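Local structure of oxidoreductase (Ralstonia eutropha, 3HJ9) at residues Thr45-Ser51 / Tyr172-Ser177; Thr92-Val96 / Ala163-Met167; Leu180-Gly186 / Leu207-Arg213. The protein binds flavin mononucleotide and probably works as a flavin-dependent oxidoreductase of the nitroreductase family. All blocks are in the same frame, centred on the assembly; numbering follows the deposited sequence.

Contact 1: residues Thr45-Ser51 / Tyr172-Ser177; sequences TLWLRKS and YLYCAS. With FMN (flavin mononucleotide), chain C.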
loop_
_atom_site.group_PDB
_atom_site.type_symbol
_atom_site.label_atom_id
_atom_site.label_comp_id
_atom_site.label_asym_id
_atom_site.label_seq_id
_atom_site.Cartn_x
_atom_site.Cartn_y
_atom_site.Cartn_z
ATOM N N THR A 45 -11.474 -8.837 6.288
ATOM C CA THR A 45 -11.049 -7.456 6.267
ATOM C C THR A 45 -10.950 -6.916 4.834
ATOM O O THR A 45 -11.256 -5.749 4.618
ATOM C CB THR A 45 -9.750 -7.181 7.038
ATOM O OG1 THR A 45 -8.646 -7.721 6.327
ATOM C CG2 THR A 45 -9.810 -7.720 8.485
ATOM N N LEU A 46 -10.531 -7.750 3.881
ATOM C CA LEU A 46 -10.484 -7.343 2.455
ATOM C C LEU A 46 -11.914 -7.021 1.887
ATOM O O LEU A 46 -12.093 -6.062 1.111
ATOM C CB LEU A 46 -9.799 -8.428 1.611
ATOM C CG LEU A 46 -8.286 -8.546 1.859
ATOM C CD1 LEU A 46 -7.706 -9.820 1.280
ATOM C CD2 LEU A 46 -7.539 -7.317 1.311
ATOM N N TRP A 47 -12.904 -7.828 2.286
ATOM C CA TRP A 47 -14.294 -7.589 1.904
ATOM C C TRP A 47 -14.825 -6.254 2.450
ATOM O O TRP A 47 -15.565 -5.592 1.760
ATOM C CB TRP A 47 -15.248 -8.716 2.354
ATOM C CG TRP A 47 -15.200 -9.914 1.466
ATOM C CD1 TRP A 47 -14.617 -11.118 1.733
ATOM C CD2 TRP A 47 -15.727 -10.011 0.147
ATOM N NE1 TRP A 47 -14.760 -11.969 0.666
ATOM C CE2 TRP A 47 -15.440 -11.320 -0.327
ATOM C CE3 TRP A 47 -16.433 -9.131 -0.683
ATOM C CZ2 TRP A 47 -15.829 -11.770 -1.599
ATOM C CZ3 TRP A 47 -16.818 -9.580 -1.961
ATOM C CH2 TRP A 47 -16.513 -10.889 -2.400
ATOM N N LEU A 48 -14.423 -5.889 3.670
ATOM C CA LEU A 48 -14.917 -4.694 4.351
ATOM C C LEU A 48 -14.023 -3.469 4.196
ATOM O O LEU A 48 -14.353 -2.392 4.717
ATOM C CB LEU A 48 -15.132 -5.014 5.848
ATOM C CG LEU A 48 -16.138 -6.103 6.217
ATOM C CD1 LEU A 48 -16.101 -6.466 7.729
ATOM C CD2 LEU A 48 -17.531 -5.662 5.793
ATOM N N ARG A 49 -12.916 -3.598 3.460
ATOM C CA ARG A 49 -11.942 -2.495 3.279
ATOM C C ARG A 49 -12.642 -1.407 2.442
ATOM O O ARG A 49 -13.168 -1.687 1.363
ATOM C CB ARG A 49 -10.656 -3.030 2.639
ATOM C CG ARG A 49 -9.356 -2.201 2.857
ATOM C CD ARG A 49 -9.368 -0.800 2.286
ATOM N NE ARG A 49 -9.878 -0.765 0.914
ATOM C CZ ARG A 49 -10.342 0.313 0.281
ATOM N NH1 ARG A 49 -10.337 1.518 0.847
ATOM N NH2 ARG A 49 -10.821 0.184 -0.952
ATOM N N LYS A 50 -12.752 -0.205 3.014
ATOM C CA LYS A 50 -13.462 0.926 2.400
ATOM C C LYS A 50 -13.000 2.242 3.008
ATOM O O LYS A 50 -12.365 2.240 4.061
ATOM C CB LYS A 50 -14.981 0.803 2.633
ATOM C CG LYS A 50 -15.431 0.925 4.120
ATOM C CD LYS A 50 -16.935 0.849 4.327
ATOM C CE LYS A 50 -17.675 2.043 3.715
ATOM N NZ LYS A 50 -19.157 2.020 4.055
ATOM N N SER A 51 -13.392 3.353 2.385
ATOM C CA SER A 51 -13.097 4.692 2.897
ATOM C C SER A 51 -14.311 5.304 3.613
ATOM O O SER A 51 -15.428 5.202 3.160
ATOM C CB SER A 51 -12.556 5.614 1.802
ATOM O OG SER A 51 -11.267 5.177 1.414
ATOM N N TYR A 172 -5.876 0.544 7.020
ATOM C CA TYR A 172 -7.237 0.296 6.482
ATOM C C TYR A 172 -7.827 -1.040 6.895
ATOM O O TYR A 172 -8.966 -1.107 7.364
ATOM C CB TYR A 172 -7.253 0.333 4.956
ATOM C CG TYR A 172 -7.638 1.616 4.281
ATOM C CD1 TYR A 172 -8.942 2.105 4.359
ATOM C CD2 TYR A 172 -6.728 2.293 3.451
ATOM C CE1 TYR A 172 -9.323 3.299 3.640
ATOM C CE2 TYR A 172 -7.110 3.448 2.736
ATOM C CZ TYR A 172 -8.375 3.943 2.829
ATOM O OH TYR A 172 -8.687 5.069 2.102
ATOM N N LEU A 173 -7.031 -2.090 6.692
ATOM C CA LEU A 173 -7.403 -3.464 7.023
ATOM C C LEU A 173 -7.608 -3.628 8.536
ATOM O O LEU A 173 -8.610 -4.245 8.964
ATOM C CB LEU A 173 -6.386 -4.488 6.449
ATOM C CG LEU A 173 -6.350 -4.574 4.905
ATOM C CD1 LEU A 173 -5.166 -5.402 4.394
ATOM C CD2 LEU A 173 -7.690 -5.080 4.311
ATOM N N TYR A 174 -6.718 -3.027 9.338
ATOM C CA TYR A 174 -6.908 -3.024 10.800
ATOM C C TYR A 174 -8.247 -2.336 11.149
ATOM O O TYR A 174 -9.050 -2.891 11.913
ATOM C CB TYR A 174 -5.716 -2.420 11.577
ATOM C CG TYR A 174 -6.041 -2.404 13.017
ATOM C CD1 TYR A 174 -5.921 -3.561 13.794
ATOM C CD2 TYR A 174 -6.614 -1.269 13.598
ATOM C CE1 TYR A 174 -6.323 -3.560 15.142
ATOM C CE2 TYR A 174 -7.022 -1.264 14.941
ATOM C CZ TYR A 174 -6.861 -2.396 15.703
ATOM O OH TYR A 174 -7.290 -2.358 17.009
ATOM N N CYS A 175 -8.509 -1.183 10.542
ATOM C CA CYS A 175 -9.755 -0.455 10.812
ATOM C C CYS A 175 -10.991 -1.301 10.515
ATOM O O CYS A 175 -11.934 -1.343 11.338
ATOM C CB CYS A 175 -9.785 0.887 10.087
ATOM S SG CYS A 175 -8.607 2.021 10.842
ATOM N N ALA A 176 -10.936 -2.030 9.399
ATOM C CA ALA A 176 -12.004 -2.949 8.991
ATOM C C ALA A 176 -12.159 -4.073 10.015
ATOM O O ALA A 176 -13.283 -4.406 10.370
ATOM C CB ALA A 176 -11.753 -3.525 7.580
ATOM N N SER A 177 -11.041 -4.650 10.482
ATOM C CA SER A 177 -11.104 -5.709 11.520
ATOM C C SER A 177 -11.705 -5.227 12.840
ATOM O O SER A 177 -12.357 -5.992 13.493
ATOM C CB SER A 177 -9.723 -6.290 11.860
ATOM O OG SER A 177 -8.949 -5.392 12.666
HETATM N N1 FMN C . -9.834 10.663 -0.463
HETATM C C2 FMN C . -10.066 11.959 -0.039
HETATM O O2 FMN C . -11.162 12.271 0.431
HETATM N N3 FMN C . -9.042 12.899 -0.132
HETATM C C4 FMN C . -7.811 12.562 -0.681
HETATM O O4 FMN C . -6.936 13.438 -0.740
HETATM C C4A FMN C . -7.577 11.246 -1.114
HETATM N N5 FMN C . -6.359 10.878 -1.651
HETATM C C5A FMN C . -6.108 9.562 -2.005
HETATM C C6 FMN C . -4.847 9.254 -2.503
HETATM C C7 FMN C . -4.556 7.939 -2.896
HETATM C C7M FMN C . -3.191 7.613 -3.435
HETATM C C8 FMN C . -5.532 6.938 -2.809
HETATM C C8M FMN C . -5.222 5.541 -3.253
HETATM C C9 FMN C . -6.814 7.254 -2.321
HETATM C C9A FMN C . -7.121 8.573 -1.912
HETATM N N10 FMN C . -8.360 8.956 -1.393
HETATM C C10 FMN C . -8.599 10.288 -1.006
HETATM C "C1'" FMN C . -9.470 7.967 -1.171
HETATM C "C2'" FMN C . -10.276 7.661 -2.405
HETATM O "O2'" FMN C . -11.100 8.757 -2.751
HETATM C "C3'" FMN C . -11.098 6.412 -2.118
HETATM O "O3'" FMN C . -10.201 5.324 -2.033
HETATM C "C4'" FMN C . -12.125 6.212 -3.248
HETATM O "O4'" FMN C . -13.195 7.111 -2.979
HETATM C "C5'" FMN C . -12.642 4.785 -3.361
HETATM O "O5'" FMN C . -13.333 4.502 -2.145
HETATM P P FMN C . -12.923 3.229 -1.275
HETATM O O1P FMN C . -12.707 1.989 -2.103
HETATM O O2P FMN C . -11.624 3.553 -0.560
HETATM O O3P FMN C . -14.054 2.985 -0.276
HETATM O O HOH W 1 -11.183 -0.349 5.887
#
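R49 lies over one face of the Y172 ring. Its CZ sits 4.7 Å from the ring centroid, which makes a cation-pi contact. The guanidinium does not lie flat on the ring. The two planes stand 87° apart, so NH1 at the guanidinium edge comes down on the rim near CE1 of Y172. R49 CG is anti to the backbone N (chi1 -157°), and bends at chi2 and chi3 carry the chain across CB and CG of Y172 towards the flavin phosphate. There NH1 gives a nearly straight bond to FMN O2P, 2.8 Å at 169°. NH2 bonds FMN O1P. NE and NH2 of R49 also bond the backbone O atoms of T84 and R83 of the second subunit, so the group is fixed from both chains.

At the ring edge the Y172 OH donates to S51 OG at 2.7 Å. S51 OG in turn donates a hydrogen bond to FMN O2P at 2.6 Å. Y172 is thus a second-shell residue that positions S51, and its OH is also bonded to V184 N. S51 N reaches FMN O3P. Water 1 accepts from K50 N and donates to Y172 O.

Further back the helices meet through small and apolar groups. L173 CD2 fits between T45 OG1, at 3.5 Å, and R49 CG. T45 OG1 has its polar partner in L42 O. A176 CB faces the T45 carbonyl and L48 CB, while T45 CG2 meets S177 CB.

R49 and S51 hold the phosphate. R53 of the same chain and R77 of the second subunit also bond the FMN, so this is a cofactor pocket at the dimer interface, as in the nitroreductase family.

Contact 2: residues Thr92-Val96 / Ala163-Met167; sequences TVIDV and AAGAM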
loop_
_atom_site.group_PDB
_atom_site.type_symbol
_atom_site.label_atom_id
_atom_site.label_comp_id
_atom_site.label_asym_id
_atom_site.label_seq_id
_atom_site.Cartn_x
_atom_site.Cartn_y
_atom_site.Cartn_z
ATOM N N THR A 92 14.251 2.502 6.742
ATOM C CA THR A 92 12.974 3.010 7.212
ATOM C C THR A 92 12.743 4.325 6.488
ATOM O O THR A 92 13.112 5.362 6.985
ATOM C CB THR A 92 12.970 3.237 8.751
ATOM O OG1 THR A 92 13.512 2.091 9.403
ATOM C CG2 THR A 92 11.520 3.518 9.248
ATOM N N VAL A 93 12.146 4.298 5.314
ATOM C CA VAL A 93 11.965 5.540 4.556
ATOM C C VAL A 93 10.781 6.387 5.062
ATOM O O VAL A 93 10.819 7.613 4.929
ATOM C CB VAL A 93 11.915 5.294 3.025
ATOM C CG1 VAL A 93 13.256 4.633 2.585
ATOM C CG2 VAL A 93 10.646 4.469 2.597
ATOM N N ILE A 94 9.776 5.743 5.663
ATOM C CA ILE A 94 8.582 6.394 6.174
ATOM C C ILE A 94 8.518 6.327 7.710
ATOM O O ILE A 94 8.677 5.264 8.276
ATOM C CB ILE A 94 7.283 5.748 5.572
ATOM C CG1 ILE A 94 7.208 5.962 4.045
ATOM C CG2 ILE A 94 6.013 6.286 6.209
ATOM C CD1 ILE A 94 7.148 7.454 3.581
ATOM N N ASP A 95 8.281 7.490 8.338
ATOM C CA ASP A 95 8.033 7.629 9.756
ATOM C C ASP A 95 6.558 7.986 9.864
ATOM O O ASP A 95 6.036 8.803 9.089
ATOM C CB ASP A 95 8.853 8.765 10.390
ATOM C CG ASP A 95 10.342 8.467 10.474
ATOM O OD1 ASP A 95 10.759 7.283 10.536
ATOM O OD2 ASP A 95 11.131 9.442 10.487
ATOM N N VAL A 96 5.882 7.381 10.825
ATOM C CA VAL A 96 4.488 7.611 11.021
ATOM C C VAL A 96 4.317 8.560 12.183
ATOM O O VAL A 96 4.791 8.304 13.280
ATOM C CB VAL A 96 3.717 6.307 11.249
ATOM C CG1 VAL A 96 2.266 6.634 11.543
ATOM C CG2 VAL A 96 3.833 5.429 10.025
ATOM N N ALA A 163 5.603 2.566 -0.264
ATOM C CA ALA A 163 5.831 2.228 1.167
ATOM C C ALA A 163 4.728 2.835 2.023
ATOM O O ALA A 163 4.099 2.104 2.787
ATOM C CB ALA A 163 7.218 2.727 1.650
ATOM N N ALA A 164 4.465 4.141 1.862
ATOM C CA ALA A 164 3.358 4.806 2.581
ATOM C C ALA A 164 1.966 4.176 2.275
ATOM O O ALA A 164 1.156 3.957 3.197
ATOM C CB ALA A 164 3.352 6.306 2.342
ATOM N N GLY A 165 1.746 3.820 1.001
ATOM C CA GLY A 165 0.538 3.139 0.583
ATOM C C GLY A 165 0.311 1.795 1.266
ATOM O O GLY A 165 -0.796 1.470 1.647
ATOM N N ALA A 166 1.373 0.997 1.352
ATOM C CA ALA A 166 1.352 -0.316 1.996
ATOM C C ALA A 166 1.036 -0.175 3.462
ATOM O O ALA A 166 0.206 -0.906 3.989
ATOM C CB ALA A 166 2.670 -1.007 1.829
HETATM N N MSE A 167 1.663 0.807 4.102
HETATM C CA MSE A 167 1.474 1.042 5.532
HETATM C C MSE A 167 0.071 1.552 5.805
HETATM O O MSE A 167 -0.598 1.111 6.764
HETATM C CB MSE A 167 2.505 2.034 6.061
HETATM C CG MSE A 167 3.896 1.496 5.923
HETATM SE SE MSE A 167 5.215 2.919 6.053
HETATM C CE MSE A 167 5.623 2.820 7.909
#
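Strand 94-96 runs over helix 163-167 at an angle of 37°, with their axes 9.6 Å apart at closest approach and the CA atoms of I94 and A164 nearest across the contact. I94 carries most of the contact from the strand, and M167, a selenomethionine, from the helix. The two side chains lie alongside one another and point opposite ways. CB and CG2 of I94 both touch M167 SE, with CG2 at 3.5 Å. The M167 chain is extended at chi2 (162°) and turns at chi3 (94°), which carries CE on past I94 to V96. There CE meets V96 CG2 at 3.8 Å.

The other branch of I94 goes to the preceding turn of the helix. CG1 lies 4.0 Å from A163 CB, and CD1 reaches A164 CB at 4.2 Å. I94 therefore straddles the helix surface, with CG2 on M167 and the CG1 arm on the two alanines. This is the sheet-on-helix core of the alpha-beta nitroreductase fold: strand 94-100 belongs to the antiparallel sheet, and the long helix 156-177 packs on it. F141 of the adjacent strand 137-144 touches I94, V96, A164 and M167, and A73 of helix 62-73 touches V96 and M167.

V93, just before the strand, adds CG2 to A163 CB at 4.0 Å. All six touching residues are buried, and the groups that meet are aliphatic or selenoether. The nearest atoms of the A163 side chain and a bound FMN are about 4 Å apart.

Contact 3: residues Leu180-Gly186 / Leu207-Arg213; sequences LGAVVRG and LSQTIGR. With FMN (flavin mononucleotide), chain C.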
loop_
_atom_site.group_PDB
_atom_site.type_symbol
_atom_site.label_atom_id
_atom_site.label_comp_id
_atom_site.label_asym_id
_atom_site.label_seq_id
_atom_site.Cartn_x
_atom_site.Cartn_y
_atom_site.Cartn_z
ATOM N N LEU A 180 -13.646 0.319 12.706
ATOM C CA LEU A 180 -13.287 1.725 12.615
ATOM C C LEU A 180 -13.318 2.169 11.145
ATOM O O LEU A 180 -13.161 1.361 10.230
ATOM C CB LEU A 180 -11.874 1.950 13.171
ATOM C CG LEU A 180 -11.592 1.750 14.661
ATOM C CD1 LEU A 180 -10.084 1.885 14.950
ATOM C CD2 LEU A 180 -12.404 2.776 15.489
ATOM N N GLY A 181 -13.534 3.462 10.938
ATOM C CA GLY A 181 -13.467 4.082 9.622
ATOM C C GLY A 181 -12.060 4.619 9.396
ATOM O O GLY A 181 -11.336 4.945 10.365
ATOM N N ALA A 182 -11.682 4.729 8.119
ATOM C CA ALA A 182 -10.411 5.283 7.686
ATOM C C ALA A 182 -10.528 5.898 6.269
ATOM O O ALA A 182 -11.395 5.482 5.490
ATOM C CB ALA A 182 -9.292 4.182 7.717
ATOM N N VAL A 183 -9.684 6.893 5.960
ATOM C CA VAL A 183 -9.583 7.438 4.575
ATOM C C VAL A 183 -8.175 7.978 4.394
ATOM O O VAL A 183 -7.722 8.792 5.218
ATOM C CB VAL A 183 -10.676 8.462 4.232
ATOM C CG1 VAL A 183 -10.601 9.683 5.136
ATOM C CG2 VAL A 183 -10.610 8.896 2.712
ATOM N N VAL A 184 -7.433 7.405 3.435
ATOM C CA VAL A 184 -6.107 7.875 3.079
ATOM C C VAL A 184 -6.317 9.166 2.245
ATOM O O VAL A 184 -7.302 9.290 1.481
ATOM C CB VAL A 184 -5.256 6.788 2.324
ATOM C CG1 VAL A 184 -5.828 6.463 0.923
ATOM C CG2 VAL A 184 -3.799 7.263 2.244
ATOM N N ARG A 185 -5.453 10.157 2.460
ATOM C CA ARG A 185 -5.548 11.465 1.788
ATOM C C ARG A 185 -4.175 11.854 1.280
ATOM O O ARG A 185 -3.201 11.883 2.055
ATOM C CB ARG A 185 -6.113 12.526 2.715
ATOM C CG ARG A 185 -7.330 12.048 3.500
ATOM C CD ARG A 185 -7.596 12.904 4.698
ATOM N NE ARG A 185 -8.109 14.216 4.376
ATOM C CZ ARG A 185 -8.362 15.159 5.285
ATOM N NH1 ARG A 185 -8.151 14.938 6.580
ATOM N NH2 ARG A 185 -8.840 16.329 4.913
ATOM N N GLY A 186 -4.112 12.114 -0.015
ATOM C CA GLY A 186 -2.905 12.480 -0.741
ATOM C C GLY A 186 -2.886 13.914 -1.170
ATOM O O GLY A 186 -1.860 14.385 -1.618
ATOM N N LEU A 207 1.436 11.134 2.545
ATOM C CA LEU A 207 0.017 10.833 2.696
ATOM C C LEU A 207 -0.391 11.039 4.132
ATOM O O LEU A 207 0.447 10.941 5.035
ATOM C CB LEU A 207 -0.256 9.347 2.391
ATOM C CG LEU A 207 0.011 8.749 1.027
ATOM C CD1 LEU A 207 -0.112 7.196 1.121
ATOM C CD2 LEU A 207 -0.934 9.348 -0.042
ATOM N N SER A 208 -1.657 11.367 4.342
ATOM C CA SER A 208 -2.228 11.352 5.683
ATOM C C SER A 208 -3.388 10.327 5.675
ATOM O O SER A 208 -3.799 9.822 4.608
ATOM C CB SER A 208 -2.682 12.730 6.148
ATOM O OG SER A 208 -3.697 13.179 5.301
ATOM N N GLN A 209 -3.873 9.977 6.861
ATOM C CA GLN A 209 -5.019 9.056 6.968
ATOM C C GLN A 209 -5.832 9.381 8.192
ATOM O O GLN A 209 -5.313 9.340 9.326
ATOM C CB GLN A 209 -4.528 7.629 6.996
ATOM C CG GLN A 209 -5.584 6.521 6.784
ATOM C CD GLN A 209 -4.905 5.136 6.739
ATOM O OE1 GLN A 209 -3.809 4.977 7.294
ATOM N NE2 GLN A 209 -5.527 4.150 6.067
ATOM N N THR A 210 -7.100 9.710 7.957
ATOM C CA THR A 210 -8.008 10.156 9.011
ATOM C C THR A 210 -8.752 8.935 9.519
ATOM O O THR A 210 -9.333 8.225 8.724
ATOM C CB THR A 210 -8.916 11.219 8.462
ATOM O OG1 THR A 210 -8.069 12.281 8.040
ATOM C CG2 THR A 210 -9.898 11.728 9.481
ATOM N N ILE A 211 -8.698 8.701 10.836
ATOM C CA ILE A 211 -9.239 7.492 11.455
ATOM C C ILE A 211 -10.126 7.777 12.659
ATOM O O ILE A 211 -9.850 8.682 13.451
ATOM C CB ILE A 211 -8.048 6.550 11.845
ATOM C CG1 ILE A 211 -7.353 6.040 10.576
ATOM C CG2 ILE A 211 -8.511 5.359 12.740
ATOM C CD1 ILE A 211 -6.111 5.212 10.792
ATOM N N GLY A 212 -11.211 7.016 12.753
ATOM C CA GLY A 212 -12.123 7.035 13.879
ATOM C C GLY A 212 -13.308 6.106 13.688
ATOM O O GLY A 212 -13.394 5.412 12.654
ATOM N N ARG A 213 -14.205 6.053 14.676
ATOM C CA ARG A 213 -15.459 5.333 14.505
ATOM C C ARG A 213 -16.267 6.103 13.475
ATOM O O ARG A 213 -16.280 7.328 13.492
ATOM C CB ARG A 213 -16.270 5.166 15.809
ATOM C CG ARG A 213 -15.975 3.855 16.518
ATOM C CD ARG A 213 -16.575 3.683 17.921
ATOM N NE ARG A 213 -15.793 4.359 18.973
ATOM C CZ ARG A 213 -14.577 3.979 19.449
ATOM N NH1 ARG A 213 -13.881 2.915 18.949
ATOM N NH2 ARG A 213 -14.014 4.702 20.430
HETATM N N1 FMN C . -9.834 10.663 -0.463
HETATM C C2 FMN C . -10.066 11.959 -0.039
HETATM O O2 FMN C . -11.162 12.271 0.431
HETATM N N3 FMN C . -9.042 12.899 -0.132
HETATM C C4 FMN C . -7.811 12.562 -0.681
HETATM O O4 FMN C . -6.936 13.438 -0.740
HETATM C C4A FMN C . -7.577 11.246 -1.114
HETATM N N5 FMN C . -6.359 10.878 -1.651
HETATM C C5A FMN C . -6.108 9.562 -2.005
HETATM C C6 FMN C . -4.847 9.254 -2.503
HETATM C C7 FMN C . -4.556 7.939 -2.896
HETATM C C7M FMN C . -3.191 7.613 -3.435
HETATM C C8 FMN C . -5.532 6.938 -2.809
HETATM C C8M FMN C . -5.222 5.541 -3.253
HETATM C C9 FMN C . -6.814 7.254 -2.321
HETATM C C9A FMN C . -7.121 8.573 -1.912
HETATM N N10 FMN C . -8.360 8.956 -1.393
HETATM C C10 FMN C . -8.599 10.288 -1.006
HETATM C "C1'" FMN C . -9.470 7.967 -1.171
HETATM C "C2'" FMN C . -10.276 7.661 -2.405
HETATM O "O2'" FMN C . -11.100 8.757 -2.751
HETATM C "C3'" FMN C . -11.098 6.412 -2.118
HETATM O "O3'" FMN C . -10.201 5.324 -2.033
HETATM C "C4'" FMN C . -12.125 6.212 -3.248
HETATM O "O4'" FMN C . -13.195 7.111 -2.979
HETATM C "C5'" FMN C . -12.642 4.785 -3.361
HETATM O "O5'" FMN C . -13.333 4.502 -2.145
HETATM P P FMN C . -12.923 3.229 -1.275
HETATM O O1P FMN C . -12.707 1.989 -2.103
HETATM O O2P FMN C . -11.624 3.553 -0.560
HETATM O O3P FMN C . -14.054 2.985 -0.276
#
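G181 pairs with G212, V183 with T210 and R185 with S208, each through two backbone hydrogen bonds. The strands, 181-185 and 207-212, run antiparallel at 161°. The shortest bond is G181 N to G212 O at 2.6 Å. S208 N to R185 O is the straightest, at 172°. A182 with I211 and V184 with Q209 are the non-hydrogen-bonded pairs between them. CA-H...O contacts add to these, such as Q209 CA to V183 O at 3.2 Å.

Among polar side chains, R185 NH1 donates to T210 OG1 at 3.0 Å. The R185 chain bends at chi3 (72°) to bring the guanidinium edge there. R185 NH2 forms a salt bridge with D130, and T210 OG1 also bonds D138. On the other face, Q209 NE2 bonds A168 O of the long helix.

Apolar contacts lie mostly on that same face. A182 CB meets I211 CG1, and V184 CG2 meets L207 CD1 at 3.9 Å.

The flavin sits against the 183-186 end. V184 O approaches FMN C10 at 3.0 Å, and V184 CG1 packs on C9. G186 N makes a weak bond to O4 at 3.2 Å. The paired strand thus holds backbone groups against the isoalloxazine ring, and the G186 N-H, weakly bonded to O4 and close to N5, would probably polarise that edge of the flavin.

How the contacts relate
Contacts 1 and 2 both use helix 156-177, at its C-terminal end and nearer its middle. Their centres are 18 Å apart. Along the chain, contact 2 falls between the two segments of contact 1, and contact 3 follows both. Strand 181-185 comes directly after the helix, and C175 O and L180 N probably bond across the turn. The centre of contact 3 is about 11 Å from that of contact 1 and 15 Å from that of contact 2. Contact 2 reaches the antiparallel sheet of contact 3 through strand 94-100, and A164 packs on L207 between them. Contacts 1 and 3 grip the phosphate and ring of one FMN, so helix, sheet and cofactor are tied together.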